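Long-range contact in glycosyl transferase family 8 (Streptococcus pneumoniae, PDB 5GVV), which transfers galactose from UDP-galactose to the terminal glucose of the already glycosylated serine-rich repeat protein PsrP: residues F304-Y309 / P323-Y328. Sequence-based numbering, arbitrary orientation.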
ATOM      1  N   PHE A 304      -2.269 -14.187  23.198  1.00 13.27           N
ATOM      2  CA  PHE A 304      -1.039 -14.893  23.535  1.00 16.60           C
ATOM      3  C   PHE A 304       0.155 -14.193  22.911  1.00 18.41           C
ATOM      4  O   PHE A 304       0.119 -13.811  21.736  1.00 16.74           O
ATOM      5  CB  PHE A 304      -1.077 -16.329  23.012  1.00 13.59           C
ATOM      6  CG  PHE A 304      -2.219 -17.144  23.534  1.00 14.93           C
ATOM      7  CD1 PHE A 304      -2.047 -17.979  24.631  1.00 13.52           C
ATOM      8  CD2 PHE A 304      -3.458 -17.107  22.905  1.00 14.28           C
ATOM      9  CE1 PHE A 304      -3.101 -18.757  25.107  1.00 14.53           C
ATOM     10  CE2 PHE A 304      -4.518 -17.875  23.374  1.00 13.76           C
ATOM     11  CZ  PHE A 304      -4.337 -18.700  24.479  1.00 14.18           C
ATOM     12  N   HIS A 305       1.216 -14.030  23.692  1.00 13.49           N
ATOM     13  CA  HIS A 305       2.449 -13.463  23.174  1.00 15.85           C
ATOM     14  C   HIS A 305       3.537 -14.520  23.273  1.00 15.20           C
ATOM     15  O   HIS A 305       3.895 -14.946  24.376  1.00 14.71           O
ATOM     16  CB  HIS A 305       2.838 -12.211  23.968  1.00 15.12           C
ATOM     17  CG  HIS A 305       1.754 -11.181  24.036  1.00 18.85           C
ATOM     18  ND1 HIS A 305       1.744 -10.051  23.239  1.00 20.74           N
ATOM     19  CD2 HIS A 305       0.638 -11.109  24.799  1.00 17.23           C
ATOM     20  CE1 HIS A 305       0.666  -9.335  23.509  1.00 20.46           C
ATOM     21  NE2 HIS A 305      -0.020  -9.954  24.454  1.00 20.66           N
ATOM     22  N   ILE A 306       4.046 -14.958  22.126  1.00 13.63           N
ATOM     23  CA  ILE A 306       5.097 -15.970  22.101  1.00 13.74           C
ATOM     24  C   ILE A 306       6.396 -15.325  21.639  1.00 14.19           C
ATOM     25  O   ILE A 306       6.492 -14.851  20.503  1.00 14.05           O
ATOM     26  CB  ILE A 306       4.739 -17.154  21.182  1.00 15.06           C
ATOM     27  CG1 ILE A 306       3.343 -17.686  21.513  1.00 14.46           C
ATOM     28  CG2 ILE A 306       5.775 -18.267  21.322  1.00 16.91           C
ATOM     29  CD1 ILE A 306       3.176 -18.093  22.977  1.00 16.25           C
ATOM     30  N   VAL A 307       7.386 -15.297  22.530  1.00 12.72           N
ATOM     31  CA  VAL A 307       8.628 -14.574  22.285  1.00 11.25           C
ATOM     32  C   VAL A 307       9.775 -15.563  22.113  1.00 13.74           C
ATOM     33  O   VAL A 307       9.791 -16.613  22.750  1.00 16.15           O
ATOM     34  CB  VAL A 307       8.926 -13.623  23.462  1.00 14.26           C
ATOM     35  CG1 VAL A 307      10.144 -12.759  23.183  1.00 13.26           C
ATOM     36  CG2 VAL A 307       7.712 -12.742  23.738  1.00 15.29           C
ATOM     37  N   ALA A 308      10.716 -15.242  21.228  1.00 14.69           N
ATOM     38  CA  ALA A 308      11.944 -16.016  21.092  1.00 15.50           C
ATOM     39  C   ALA A 308      13.089 -15.045  20.872  1.00 17.43           C
ATOM     40  O   ALA A 308      12.862 -13.909  20.451  1.00 18.03           O
ATOM     41  CB  ALA A 308      11.848 -16.999  19.937  1.00 16.20           C
ATOM     42  N   TYR A 309      14.311 -15.486  21.155  1.00 17.11           N
ATOM     43  CA  TYR A 309      15.490 -14.643  20.990  1.00 17.70           C
ATOM     44  C   TYR A 309      16.172 -14.949  19.659  1.00 16.82           C
ATOM     45  O   TYR A 309      17.263 -14.455  19.382  1.00 20.61           O
ATOM     46  CB  TYR A 309      16.487 -14.889  22.132  1.00 15.57           C
ATOM     47  CG  TYR A 309      16.043 -14.402  23.501  1.00 15.97           C
ATOM     48  CD1 TYR A 309      15.016 -13.477  23.642  1.00 13.11           C
ATOM     49  CD2 TYR A 309      16.663 -14.872  24.658  1.00 15.92           C
ATOM     50  CE1 TYR A 309      14.617 -13.032  24.898  1.00 13.32           C
ATOM     51  CE2 TYR A 309      16.271 -14.434  25.915  1.00 15.94           C
ATOM     52  CZ  TYR A 309      15.248 -13.516  26.028  1.00 15.54           C
ATOM     53  OH  TYR A 309      14.862 -13.077  27.278  1.00 13.45           O
ATOM     54  N   PRO A 323      -6.061 -14.703  15.096  1.00 15.33           N
ATOM     55  CA  PRO A 323      -6.173 -13.268  15.363  1.00 16.52           C
ATOM     56  C   PRO A 323      -5.707 -12.921  16.771  1.00 18.28           C
ATOM     57  O   PRO A 323      -5.542 -11.739  17.073  1.00 17.44           O
ATOM     58  CB  PRO A 323      -7.676 -13.010  15.231  1.00 19.16           C
ATOM     59  CG  PRO A 323      -8.312 -14.316  15.615  1.00 18.97           C
ATOM     60  CD  PRO A 323      -7.374 -15.380  15.112  1.00 16.24           C
ATOM     61  N   ASN A 324      -5.476 -13.932  17.608  1.00 13.55           N
ATOM     62  CA  ASN A 324      -5.127 -13.685  19.003  1.00 13.21           C
ATOM     63  C   ASN A 324      -3.735 -14.171  19.443  1.00 14.86           C
ATOM     64  O   ASN A 324      -3.462 -14.284  20.644  1.00 13.69           O
ATOM     65  CB  ASN A 324      -6.202 -14.272  19.929  1.00 16.19           C
ATOM     66  CG  ASN A 324      -6.359 -15.773  19.769  1.00 14.55           C
ATOM     67  OD1 ASN A 324      -6.255 -16.308  18.665  1.00 14.88           O
ATOM     68  ND2 ASN A 324      -6.612 -16.461  20.876  1.00 15.50           N
ATOM     69  N   VAL A 325      -2.856 -14.461  18.488  1.00 14.19           N
ATOM     70  CA  VAL A 325      -1.486 -14.838  18.832  1.00 14.66           C
ATOM     71  C   VAL A 325      -0.514 -13.847  18.221  1.00 16.88           C
ATOM     72  O   VAL A 325      -0.545 -13.597  17.008  1.00 16.61           O
ATOM     73  CB  VAL A 325      -1.122 -16.247  18.326  1.00 14.46           C
ATOM     74  CG1 VAL A 325       0.302 -16.604  18.743  1.00 13.27           C
ATOM     75  CG2 VAL A 325      -2.106 -17.284  18.859  1.00 11.58           C
ATOM     76  N   THR A 326       0.339 -13.266  19.056  1.00 13.89           N
ATOM     77  CA  THR A 326       1.437 -12.457  18.539  1.00 14.01           C
ATOM     78  C   THR A 326       2.753 -13.181  18.779  1.00 12.34           C
ATOM     79  O   THR A 326       3.026 -13.671  19.878  1.00 16.11           O
ATOM     80  CB  THR A 326       1.446 -11.036  19.115  1.00 16.37           C
ATOM     81  OG1 THR A 326       0.213 -10.390  18.766  1.00 16.33           O
ATOM     82  CG2 THR A 326       2.598 -10.222  18.530  1.00 14.50           C
ATOM     83  N   VAL A 327       3.544 -13.252  17.716  1.00 13.19           N
ATOM     84  CA  VAL A 327       4.763 -14.037  17.648  1.00 11.71           C
ATOM     85  C   VAL A 327       5.946 -13.075  17.434  1.00 16.47           C
ATOM     86  O   VAL A 327       5.898 -12.224  16.541  1.00 12.16           O
ATOM     87  CB  VAL A 327       4.601 -15.046  16.493  1.00 17.91           C
ATOM     88  CG1 VAL A 327       5.838 -15.146  15.634  1.00 18.95           C
ATOM     89  CG2 VAL A 327       4.157 -16.413  17.026  1.00 14.08           C
ATOM     90  N   TYR A 328       6.982 -13.175  18.269  1.00 12.16           N
ATOM     91  CA  TYR A 328       8.084 -12.213  18.223  1.00 14.62           C
ATOM     92  C   TYR A 328       9.435 -12.880  17.993  1.00 15.90           C
ATOM     93  O   TYR A 328      10.231 -13.002  18.930  1.00 15.55           O
ATOM     94  CB  TYR A 328       8.188 -11.437  19.538  1.00 11.93           C
ATOM     95  CG  TYR A 328       6.937 -10.737  20.020  1.00 13.03           C
ATOM     96  CD1 TYR A 328       5.965 -11.427  20.739  1.00 16.41           C
ATOM     97  CD2 TYR A 328       6.754  -9.376  19.808  1.00 13.48           C
ATOM     98  CE1 TYR A 328       4.836 -10.788  21.207  1.00 16.27           C
ATOM     99  CE2 TYR A 328       5.621  -8.728  20.266  1.00 15.01           C
ATOM    100  CZ  TYR A 328       4.672  -9.439  20.972  1.00 17.24           C
ATOM    101  OH  TYR A 328       3.537  -8.810  21.443  1.00 19.02           O
TER
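His305 and Tyr328 meet rim to rim, with a hydrogen bond of 2.8 Å between His305 ND1 and Tyr328 OH that is fairly straight (161°). The two side chains run side by side; the ring planes differ by 19°, but the centroids are 6.0 Å apart and the contacts come at the edges, so this is not a stack. Each has CG anti to its own carbonyl carbon (chi1 -54° in both), which sends the rings the same way and lays Tyr328 CE1 3.7 Å from His305 CB. Further along the tyrosine ring, Val307 CG2 reaches CD1 of Tyr328 at 3.7 Å.

Beneath these side chains two parallel strands, 304-307 and 325-328, pair with Phe304 opposite Val325 and Val307 opposite Tyr328. The bonds alternate as parallel pairing requires: Phe304 O takes Thr326 N at 2.7 Å, Thr326 O takes Ile306 N, and Ile306 O takes Tyr328 N. Just before the second strand, Asn324 O accepts Phe304 N at 2.8 Å, while Asn324 ND2 sits at the edge of the Phe304 ring, 3.6 Å from CE2; that amide nitrogen is bonded to Val302 O. On the face that carries Phe304, Ile306 meets Val325 and Val327 at about van der Waals distance, and helix 292-298 covers Phe304, Ile306 and Val325.

Second-shell bonds fix the histidine and the threonine: Gln279 OE1 holds His305 NE2, and His303 NE2 holds Thr326 OG1. With helix 314-317 the strands form a beta-alpha-beta unit at one edge of this chain's parallel sheet, away from the UDP and manganese site. Since both ring nitrogens of His305 are engaged, its ring flip is probably fixed; its bond to Tyr328 adds a side-chain link to the backbone bonds between strand 302-307 and edge strand 325-328.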